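Local coordinates for protein exodeoxyribonuclease III (Archaeoglobus fulgidus, PDB 2VOA) that probably cleaves DNA at abasic sites as a metal-dependent AP endonuclease of the ExoIII family, and may also act as a 3'-5' exonuclease on double-stranded DNA, at residues A[154-158]-A[212-216]; A[197-203]-A[235-240]; A[217-221]-A[248-253]. The protein carries 1 engineered substitution. All coordinates share one frame; numbering follows the deposited sequence.

Contact 1: A[154-158]-A[212-216]; sequences IDVHS and GLGWR
The imidazole of His157 has CD2 of Leu213 over one face, a CH-pi contact 4.0 Å from the methyl to the ring centroid. At its edge, near the ring plane, lies the carbonyl of Gly214, with O 3.1 Å from CD2 of His157. Ser158 OG sits at the edge too, hydrogen-bonded to ND1 of His157. The ring turns its own edge to the five-membered ring of Trp215 in an offset edge-to-face pair, planes at 81°. CG of His157 stands between the backbone N and the carbonyl carbon (chi1 58°), which lays the imidazole across the 212-215 backbone. Val156 brings CG1 to the benzo part of the indole, 3.5 Å from Trp215 CE3.

The guanidinium of Arg216 meets Asp155 at its edge. NE and NH2 of Arg216 both reach OD2 of Asp155, with NE to OD2 at 2.9 Å. The oxygen lies in the guanidinium plane, but both donors come from above the same face of the carboxylate. The two planes are 49° apart. A water donates to OD1 of Asp155 and bonds weakly to NH2 of Arg216. Both charges have second partners: Asp155 OD2 also pairs with Arg189, and Arg216 NH2 with Asp186.

Between these groups the backbones form a single bridge at Val156 and Trp215. Arg216 N donates to Asp155 O at 2.7 Å, and a weaker bond runs from His157 N to Gly214 O.

The contact joins two loops of the DNase I-like fold. The alternating acids and arginines probably balance charge at its buried end, and the shared grip on OD2 probably limits rotation of the Asp155 carboxylate. Arg216 NH1 also bonds to Asp218 O, tying this network to the predicted catalytic region.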
loop_
_atom_site.group_PDB
_atom_site.type_symbol
_atom_site.label_atom_id
_atom_site.label_comp_id
_atom_site.label_asym_id
_atom_site.label_seq_id
_atom_site.Cartn_x
_atom_site.Cartn_y
_atom_site.Cartn_z
ATOM N N ILE A 154 29.326 0.797 -20.036
ATOM C CA ILE A 154 28.031 1.358 -20.504
ATOM C C ILE A 154 26.800 0.901 -19.685
ATOM O O ILE A 154 25.758 1.559 -19.697
ATOM C CB ILE A 154 27.818 1.085 -22.019
ATOM C CG1 ILE A 154 26.692 1.961 -22.603
ATOM C CG2 ILE A 154 27.605 -0.412 -22.260
ATOM C CD1 ILE A 154 26.876 3.416 -22.430
ATOM N N ASP A 155 26.940 -0.204 -18.938
ATOM C CA ASP A 155 25.830 -0.753 -18.144
ATOM C C ASP A 155 25.613 -0.081 -16.787
ATOM O O ASP A 155 24.691 -0.443 -16.057
ATOM C CB ASP A 155 26.018 -2.265 -17.937
ATOM C CG ASP A 155 25.994 -3.032 -19.238
ATOM O OD1 ASP A 155 27.027 -3.635 -19.585
ATOM O OD2 ASP A 155 24.946 -2.998 -19.937
ATOM N N VAL A 156 26.448 0.899 -16.462
ATOM C CA VAL A 156 26.313 1.644 -15.200
ATOM C C VAL A 156 26.442 3.152 -15.472
ATOM O O VAL A 156 27.126 3.582 -16.422
ATOM C CB VAL A 156 27.364 1.198 -14.095
ATOM C CG1 VAL A 156 27.261 -0.291 -13.784
ATOM C CG2 VAL A 156 28.794 1.583 -14.463
ATOM N N HIS A 157 25.790 3.958 -14.645
ATOM C CA HIS A 157 25.829 5.411 -14.862
ATOM C C HIS A 157 27.201 6.065 -14.596
ATOM O O HIS A 157 27.532 7.095 -15.208
ATOM C CB HIS A 157 24.722 6.114 -14.056
ATOM C CG HIS A 157 24.789 5.863 -12.581
ATOM N ND1 HIS A 157 25.734 6.448 -11.767
ATOM C CD2 HIS A 157 24.017 5.102 -11.773
ATOM C CE1 HIS A 157 25.551 6.043 -10.522
ATOM N NE2 HIS A 157 24.510 5.231 -10.498
ATOM N N SER A 158 27.987 5.485 -13.686
ATOM C CA SER A 158 29.256 6.090 -13.226
ATOM C C SER A 158 30.355 5.040 -13.041
ATOM O O SER A 158 30.753 4.733 -11.905
ATOM C CB SER A 158 29.054 6.851 -11.907
ATOM O OG SER A 158 28.079 7.869 -12.040
ATOM N N GLY A 212 19.341 10.108 -15.138
ATOM C CA GLY A 212 19.991 8.949 -15.761
ATOM C C GLY A 212 20.855 8.150 -14.800
ATOM O O GLY A 212 21.897 7.610 -15.194
ATOM N N LEU A 213 20.427 8.062 -13.542
ATOM C CA LEU A 213 21.185 7.327 -12.522
ATOM C C LEU A 213 20.615 5.922 -12.390
ATOM O O LEU A 213 19.925 5.585 -11.416
ATOM C CB LEU A 213 21.173 8.073 -11.181
ATOM C CG LEU A 213 21.778 9.489 -11.172
ATOM C CD1 LEU A 213 21.574 10.088 -9.799
ATOM C CD2 LEU A 213 23.249 9.426 -11.534
ATOM N N GLY A 214 20.900 5.109 -13.403
ATOM C CA GLY A 214 20.451 3.731 -13.436
ATOM C C GLY A 214 21.577 2.745 -13.692
ATOM O O GLY A 214 22.753 3.140 -13.878
ATOM N N TRP A 215 21.177 1.471 -13.680
ATOM C CA TRP A 215 22.037 0.295 -13.912
ATOM C C TRP A 215 21.384 -0.637 -14.902
ATOM O O TRP A 215 20.153 -0.660 -15.046
ATOM C CB TRP A 215 22.195 -0.526 -12.615
ATOM C CG TRP A 215 22.774 0.179 -11.472
ATOM C CD1 TRP A 215 22.207 1.210 -10.759
ATOM C CD2 TRP A 215 24.033 -0.094 -10.854
ATOM N NE1 TRP A 215 23.047 1.595 -9.756
ATOM C CE2 TRP A 215 24.173 0.817 -9.786
ATOM C CE3 TRP A 215 25.061 -1.020 -11.101
ATOM C CZ2 TRP A 215 25.311 0.842 -8.954
ATOM C CZ3 TRP A 215 26.218 -0.981 -10.262
ATOM C CH2 TRP A 215 26.310 -0.066 -9.215
ATOM N N ARG A 216 22.202 -1.437 -15.595
ATOM C CA ARG A 216 21.650 -2.452 -16.497
ATOM C C ARG A 216 22.252 -3.809 -16.087
ATOM O O ARG A 216 23.264 -4.273 -16.651
ATOM C CB ARG A 216 21.919 -2.095 -17.979
ATOM C CG ARG A 216 20.936 -2.799 -18.972
ATOM C CD ARG A 216 21.184 -4.305 -19.083
ATOM N NE ARG A 216 22.462 -4.545 -19.745
ATOM C CZ ARG A 216 22.753 -5.596 -20.509
ATOM N NH1 ARG A 216 21.863 -6.586 -20.700
ATOM N NH2 ARG A 216 23.945 -5.653 -21.090
HETATM O O HOH W 1 26.768 -4.414 -22.171
#

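Contact 2: A[197-203]-A[235-240]; sequences IYTFYDY and ADIKPR. With nucleotides of chain C.
Arg240 starts out with CG anti to its backbone N (chi1 -173°), bends at chi2 (64°) and then runs extended, which carries its guanidinium to the backbone of Tyr201. NH2 of Arg240 donates to Tyr201 O at 2.8 Å, nearly straight at 170°. The oxygen lies in the guanidinium plane, while the donor sits above the carbonyl plane. NE of Arg240 bonds to Asp247 O, which probably helps fix the guanidinium.

Beside this, Ile237 CD1 meets Tyr201 CE1 at 4.1 Å, the isoleucine chain set roughly perpendicular to the tyrosine. Ala235 CB packs against Ile197 CG2 at 3.7 Å.

The Tyr203 ring carries DNA on one face: C5' of DC2 of chain C lies 3.5 Å above the ring plane, over its centre. N2 of DG1 of chain C is at the ring edge. Tyr203 OH bonds to Pro245 O and Asn10 ND2, which probably helps hold the ring. Tyr203 thus forms part of the DNA-contacting surface, beside Asp247, a predicted magnesium ligand.

The contact sets the loop between helix 187-191 and strand 218-222 against the end of strand 230-235 and the start of helix 238-241. Pro239 of that helix packs on helix 16-26.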
loop_
_atom_site.group_PDB
_atom_site.type_symbol
_atom_site.label_atom_id
_atom_site.label_comp_id
_atom_site.label_asym_id
_atom_site.label_seq_id
_atom_site.Cartn_x
_atom_site.Cartn_y
_atom_site.Cartn_z
ATOM N N ILE A 197 21.090 2.438 -21.596
ATOM C CA ILE A 197 19.779 1.816 -21.406
ATOM C C ILE A 197 19.837 1.130 -20.055
ATOM O O ILE A 197 20.701 0.283 -19.837
ATOM C CB ILE A 197 19.476 0.775 -22.479
ATOM C CG1 ILE A 197 19.432 1.427 -23.867
ATOM C CG2 ILE A 197 18.122 0.043 -22.157
ATOM C CD1 ILE A 197 19.222 0.471 -25.008
ATOM N N TYR A 198 18.919 1.498 -19.152
ATOM C CA TYR A 198 18.974 0.984 -17.779
ATOM C C TYR A 198 17.701 0.207 -17.476
ATOM O O TYR A 198 16.623 0.568 -17.951
ATOM C CB TYR A 198 19.189 2.100 -16.755
ATOM C CG TYR A 198 20.445 2.883 -17.020
ATOM C CD1 TYR A 198 20.389 4.263 -17.154
ATOM C CD2 TYR A 198 21.683 2.239 -17.177
ATOM C CE1 TYR A 198 21.531 5.023 -17.398
ATOM C CE2 TYR A 198 22.845 2.993 -17.418
ATOM C CZ TYR A 198 22.751 4.372 -17.561
ATOM O OH TYR A 198 23.889 5.123 -17.805
ATOM N N THR A 199 17.859 -0.891 -16.749
ATOM C CA THR A 199 16.747 -1.754 -16.369
ATOM C C THR A 199 16.435 -1.628 -14.863
ATOM O O THR A 199 15.587 -2.345 -14.343
ATOM C CB THR A 199 17.025 -3.238 -16.734
ATOM O OG1 THR A 199 18.290 -3.655 -16.190
ATOM C CG2 THR A 199 17.004 -3.434 -18.262
ATOM N N PHE A 200 17.181 -0.756 -14.180
ATOM C CA PHE A 200 17.053 -0.564 -12.736
ATOM C C PHE A 200 17.360 0.873 -12.341
ATOM O O PHE A 200 18.370 1.438 -12.756
ATOM C CB PHE A 200 17.987 -1.508 -11.986
ATOM C CG PHE A 200 18.097 -1.204 -10.518
ATOM C CD1 PHE A 200 17.038 -1.485 -9.662
ATOM C CD2 PHE A 200 19.253 -0.635 -10.000
ATOM C CE1 PHE A 200 17.133 -1.200 -8.273
ATOM C CE2 PHE A 200 19.364 -0.356 -8.620
ATOM C CZ PHE A 200 18.277 -0.643 -7.760
ATOM N N TYR A 201 16.482 1.459 -11.526
ATOM C CA TYR A 201 16.727 2.760 -10.911
ATOM C C TYR A 201 16.380 2.591 -9.441
ATOM O O TYR A 201 15.256 2.189 -9.113
ATOM C CB TYR A 201 15.830 3.849 -11.512
ATOM C CG TYR A 201 16.119 4.152 -12.959
ATOM C CD1 TYR A 201 15.436 3.485 -13.969
ATOM C CD2 TYR A 201 17.045 5.142 -13.320
ATOM C CE1 TYR A 201 15.676 3.767 -15.315
ATOM C CE2 TYR A 201 17.289 5.428 -14.656
ATOM C CZ TYR A 201 16.608 4.739 -15.639
ATOM O OH TYR A 201 16.829 5.030 -16.967
ATOM N N ASP A 202 17.339 2.871 -8.565
ATOM C CA ASP A 202 17.156 2.679 -7.121
ATOM C C ASP A 202 16.063 3.596 -6.601
ATOM O O ASP A 202 16.085 4.787 -6.888
ATOM C CB ASP A 202 18.489 2.930 -6.402
ATOM C CG ASP A 202 18.479 2.490 -4.959
ATOM O OD1 ASP A 202 17.560 2.868 -4.218
ATOM O OD2 ASP A 202 19.447 1.804 -4.538
ATOM N N TYR A 203 15.109 3.049 -5.843
ATOM C CA TYR A 203 14.020 3.855 -5.278
ATOM C C TYR A 203 14.540 5.044 -4.452
ATOM O O TYR A 203 13.889 6.100 -4.345
ATOM C CB TYR A 203 13.188 3.020 -4.323
ATOM C CG TYR A 203 12.275 1.955 -4.900
ATOM C CD1 TYR A 203 12.289 0.661 -4.371
ATOM C CD2 TYR A 203 11.356 2.247 -5.908
ATOM C CE1 TYR A 203 11.411 -0.323 -4.832
ATOM C CE2 TYR A 203 10.474 1.256 -6.395
ATOM C CZ TYR A 203 10.497 -0.012 -5.837
ATOM O OH TYR A 203 9.628 -0.982 -6.282
ATOM N N ALA A 235 14.278 -1.908 -23.270
ATOM C CA ALA A 235 13.762 -1.809 -21.911
ATOM C C ALA A 235 12.521 -0.942 -21.943
ATOM O O ALA A 235 12.516 0.120 -22.566
ATOM C CB ALA A 235 14.824 -1.229 -20.942
ATOM N N ASP A 236 11.467 -1.392 -21.283
ATOM C CA ASP A 236 10.201 -0.639 -21.259
ATOM C C ASP A 236 10.091 0.273 -20.035
ATOM O O ASP A 236 9.869 -0.197 -18.923
ATOM C CB ASP A 236 9.023 -1.621 -21.329
ATOM C CG ASP A 236 7.671 -0.931 -21.499
ATOM O OD1 ASP A 236 6.664 -1.679 -21.601
ATOM O OD2 ASP A 236 7.604 0.329 -21.542
ATOM N N ILE A 237 10.261 1.581 -20.250
ATOM C CA ILE A 237 10.224 2.565 -19.160
ATOM C C ILE A 237 8.805 2.806 -18.590
ATOM O O ILE A 237 8.643 3.274 -17.449
ATOM C CB ILE A 237 10.893 3.919 -19.596
ATOM C CG1 ILE A 237 11.176 4.849 -18.393
ATOM C CG2 ILE A 237 10.054 4.633 -20.639
ATOM C CD1 ILE A 237 12.139 4.296 -17.384
ATOM N N LYS A 238 7.774 2.505 -19.382
ATOM C CA LYS A 238 6.397 2.845 -18.981
ATOM C C LYS A 238 5.963 2.289 -17.598
ATOM O O LYS A 238 5.481 3.067 -16.756
ATOM C CB LYS A 238 5.386 2.494 -20.084
ATOM C CG LYS A 238 5.541 3.344 -21.327
ATOM C CD LYS A 238 4.480 3.006 -22.363
ATOM C CE LYS A 238 4.800 3.681 -23.695
ATOM N NZ LYS A 238 4.497 2.763 -24.845
ATOM N N PRO A 239 6.138 0.970 -17.360
ATOM C CA PRO A 239 5.802 0.440 -16.022
ATOM C C PRO A 239 6.623 1.062 -14.876
ATOM O O PRO A 239 6.138 1.106 -13.736
ATOM C CB PRO A 239 6.076 -1.069 -16.126
ATOM C CG PRO A 239 6.689 -1.325 -17.468
ATOM C CD PRO A 239 6.629 -0.069 -18.291
ATOM N N ARG A 240 7.832 1.548 -15.182
ATOM C CA ARG A 240 8.688 2.210 -14.175
ATOM C C ARG A 240 8.188 3.609 -13.751
ATOM O O ARG A 240 8.534 4.122 -12.684
ATOM C CB ARG A 240 10.145 2.263 -14.664
ATOM C CG ARG A 240 11.156 2.782 -13.616
ATOM C CD ARG A 240 11.238 1.846 -12.409
ATOM N NE ARG A 240 12.171 2.260 -11.341
ATOM C CZ ARG A 240 11.879 3.163 -10.397
ATOM N NH1 ARG A 240 10.724 3.822 -10.427
ATOM N NH2 ARG A 240 12.761 3.465 -9.456
ATOM P P DC C 2 8.837 5.048 -2.462
ATOM O OP1 DC C 2 8.613 5.333 -3.892
ATOM O OP2 DC C 2 8.027 5.746 -1.423
ATOM O "O5'" DC C 2 8.628 3.508 -2.173
ATOM C "C5'" DC C 2 9.226 2.592 -3.094
ATOM C "C4'" DC C 2 9.250 1.205 -2.514
ATOM O "O4'" DC C 2 10.338 1.156 -1.562
ATOM C "C3'" DC C 2 7.978 0.763 -1.785
ATOM O "O3'" DC C 2 7.623 -0.503 -2.258
ATOM C "C2'" DC C 2 8.432 0.623 -0.335
ATOM C "C1'" DC C 2 9.909 0.285 -0.548
ATOM N N1 DC C 2 10.771 0.422 0.698
ATOM C C2 DC C 2 11.833 -0.477 0.875
ATOM O O2 DC C 2 12.069 -1.324 0.008
ATOM N N3 DC C 2 12.584 -0.378 2.006
ATOM C C4 DC C 2 12.296 0.545 2.923
ATOM N N4 DC C 2 13.078 0.582 4.005
ATOM C C5 DC C 2 11.227 1.470 2.772
ATOM C C6 DC C 2 10.486 1.367 1.657
ATOM O "O5'" DG C 1 14.144 7.507 -0.295
ATOM C "C5'" DG C 1 12.794 7.138 -0.073
ATOM C "C4'" DG C 1 12.335 6.170 -1.152
ATOM O "O4'" DG C 1 13.147 4.958 -1.216
ATOM C "C3'" DG C 1 10.920 5.654 -0.957
ATOM O "O3'" DG C 1 10.379 5.344 -2.230
ATOM C "C2'" DG C 1 11.099 4.387 -0.126
ATOM C "C1'" DG C 1 12.425 3.864 -0.679
ATOM N N9 DG C 1 13.293 3.274 0.320
ATOM C C8 DG C 1 13.556 3.740 1.595
ATOM N N7 DG C 1 14.414 3.003 2.235
ATOM C C5 DG C 1 14.751 2.012 1.334
ATOM C C6 DG C 1 15.627 0.929 1.490
ATOM O O6 DG C 1 16.301 0.670 2.501
ATOM N N1 DG C 1 15.702 0.148 0.330
ATOM C C2 DG C 1 14.979 0.378 -0.830
ATOM N N2 DG C 1 15.163 -0.487 -1.848
ATOM N N3 DG C 1 14.140 1.403 -0.973
ATOM C C4 DG C 1 14.077 2.165 0.146
#

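Contact 3: A[217-221]-A[248-253]; sequences GDAIL and HLPLVA. Engineered in segment 217-221: Gly217 (natural residue Val).
OD1 of Asp218 accepts a hydrogen bond from ND1 of His248 and shares a second with OG1 of Thr199, outside the two segments. The bond from His248 ND1 to Asp218 OD1 is 2.9 Å long, with an angle of 151° at the hydrogen. It uses the syn lone pair of OD1, on the OD2 side. The carboxylate oxygen lies in the plane of the imidazole, at its edge, yet the carboxylate and ring planes are 83° apart. CG of His248 is anti to the carbonyl carbon (chi1 -69°), and this directs ND1 at the acid. Phe200 meets the imidazole, and Ser246 OG bonds to His248 N.

Further along, the contact is apolar. Strands 218-221 and 251-253 run nearly parallel, with their axes 7.6 Å apart. They belong to different sheets and pack through side chains. Leu251 CD2 rests on the backbone of the first strand, 3.7 Å from Ala219 CA. The Ile220 and Leu251 side chains lie alongside each other, pointing opposite ways, with CG1 of Ile220 4.1 Å from CD2 of Leu251. CD1 of Ile220 goes on to CB of Ala253, 3.8 Å away.

This is the face-to-face sheet packing of the DNase I-like sandwich, with the His-carboxylate pair at one end. With an alanine in place of Asp218, ND1 of His248 would probably lose its acceptor and the imidazole would be freer to turn.

Asp218 is predicted to matter for catalysis, and His248 to be the proton acceptor and a magnesium ligand. The His248 side chain also lies about 3 Å, between nearest atoms, from those of Asp146 and Asp247, both predicted magnesium ligands. The geometry is consistent with Asp218 orienting His248 within the active site.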
loop_
_atom_site.group_PDB
_atom_site.type_symbol
_atom_site.label_atom_id
_atom_site.label_comp_id
_atom_site.label_asym_id
_atom_site.label_seq_id
_atom_site.Cartn_x
_atom_site.Cartn_y
_atom_site.Cartn_z
ATOM N N GLY A 217 21.629 -4.414 -15.070
ATOM C CA GLY A 217 22.063 -5.720 -14.538
ATOM C C GLY A 217 21.148 -6.888 -14.914
ATOM O O GLY A 217 21.404 -8.038 -14.507
ATOM N N ASP A 218 20.086 -6.596 -15.658
ATOM C CA ASP A 218 19.125 -7.587 -16.175
ATOM C C ASP A 218 19.501 -7.904 -17.632
ATOM O O ASP A 218 19.944 -7.023 -18.374
ATOM C CB ASP A 218 17.689 -7.046 -16.116
ATOM C CG ASP A 218 17.278 -6.644 -14.724
ATOM O OD1 ASP A 218 17.389 -5.440 -14.378
ATOM O OD2 ASP A 218 16.857 -7.553 -13.980
ATOM N N ALA A 219 19.318 -9.157 -18.064
ATOM C CA ALA A 219 19.771 -9.526 -19.412
ATOM C C ALA A 219 18.910 -10.654 -19.995
ATOM O O ALA A 219 18.313 -11.453 -19.244
ATOM C CB ALA A 219 21.275 -9.913 -19.429
ATOM N N ILE A 220 18.861 -10.677 -21.328
ATOM C CA ILE A 220 18.351 -11.814 -22.072
ATOM C C ILE A 220 19.505 -12.325 -22.935
ATOM O O ILE A 220 19.957 -11.633 -23.848
ATOM C CB ILE A 220 17.154 -11.428 -22.968
ATOM C CG1 ILE A 220 15.964 -10.981 -22.089
ATOM C CG2 ILE A 220 16.769 -12.612 -23.892
ATOM C CD1 ILE A 220 14.844 -10.282 -22.884
ATOM N N LEU A 221 19.983 -13.532 -22.621
ATOM C CA LEU A 221 21.126 -14.111 -23.321
ATOM C C LEU A 221 20.624 -15.251 -24.178
ATOM O O LEU A 221 19.956 -16.145 -23.672
ATOM C CB LEU A 221 22.168 -14.628 -22.327
ATOM C CG LEU A 221 22.904 -13.669 -21.372
ATOM C CD1 LEU A 221 23.201 -12.331 -22.012
ATOM C CD2 LEU A 221 22.146 -13.443 -20.134
ATOM N N HIS A 248 12.805 -2.120 -11.012
ATOM C CA HIS A 248 13.304 -2.571 -12.322
ATOM C C HIS A 248 12.303 -2.291 -13.456
ATOM O O HIS A 248 11.094 -2.143 -13.200
ATOM C CB HIS A 248 13.624 -4.072 -12.279
ATOM C CG HIS A 248 14.797 -4.405 -11.424
ATOM N ND1 HIS A 248 15.987 -4.877 -11.949
ATOM C CD2 HIS A 248 14.953 -4.385 -10.083
ATOM C CE1 HIS A 248 16.838 -5.087 -10.963
ATOM N NE2 HIS A 248 16.246 -4.787 -9.823
ATOM N N LEU A 249 12.819 -2.265 -14.693
ATOM C CA LEU A 249 12.019 -2.197 -15.926
ATOM C C LEU A 249 11.979 -3.593 -16.594
ATOM O O LEU A 249 12.972 -4.339 -16.514
ATOM C CB LEU A 249 12.710 -1.268 -16.947
ATOM C CG LEU A 249 12.712 0.250 -16.821
ATOM C CD1 LEU A 249 13.527 0.717 -15.619
ATOM C CD2 LEU A 249 13.266 0.847 -18.095
ATOM N N PRO A 250 10.867 -3.948 -17.288
ATOM C CA PRO A 250 10.962 -5.141 -18.140
ATOM C C PRO A 250 11.983 -4.951 -19.264
ATOM O O PRO A 250 12.118 -3.838 -19.821
ATOM C CB PRO A 250 9.553 -5.243 -18.776
ATOM C CG PRO A 250 8.672 -4.557 -17.821
ATOM C CD PRO A 250 9.507 -3.375 -17.344
ATOM N N LEU A 251 12.685 -6.028 -19.592
ATOM C CA LEU A 251 13.577 -6.057 -20.737
ATOM C C LEU A 251 12.934 -7.053 -21.714
ATOM O O LEU A 251 12.549 -8.159 -21.295
ATOM C CB LEU A 251 14.994 -6.486 -20.320
ATOM C CG LEU A 251 16.032 -6.552 -21.445
ATOM C CD1 LEU A 251 16.308 -5.150 -22.008
ATOM C CD2 LEU A 251 17.322 -7.244 -20.936
ATOM N N VAL A 252 12.769 -6.627 -22.971
ATOM C CA VAL A 252 11.986 -7.366 -23.983
ATOM C C VAL A 252 12.881 -7.681 -25.179
ATOM O O VAL A 252 13.641 -6.812 -25.623
ATOM C CB VAL A 252 10.755 -6.542 -24.473
ATOM C CG1 VAL A 252 9.869 -7.365 -25.431
ATOM C CG2 VAL A 252 9.928 -6.029 -23.279
ATOM N N ALA A 253 12.820 -8.915 -25.683
ATOM C CA ALA A 253 13.508 -9.260 -26.936
ATOM C C ALA A 253 12.515 -9.910 -27.884
ATOM O O ALA A 253 11.621 -10.658 -27.445
ATOM C CB ALA A 253 14.662 -10.239 -26.659
#

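How the contacts relate
Contact 3 is the core of the set: it is fully buried, lies nearest the chain centre and joins strands of the two sheets. Contact 1 joins two loops; contact 2 sets a loop against a strand end and a helix start. Both are partly buried. Contact 1 is rich in charge and aromatic rings. Contact 2 has one arginine-to-carbonyl bond and reaches the DNA. Segments 197-203 and 212-216 are joined by backbone bonds, Trp215 O to Thr199 N at 2.9 Å and Trp215 N to Phe200 O at 3.0 Å, around a classic beta bulge. Thr199 also links contact 2 to contact 3 through Asp218 and Leu249. Contacts 1 and 3 adjoin in sequence at 216-217.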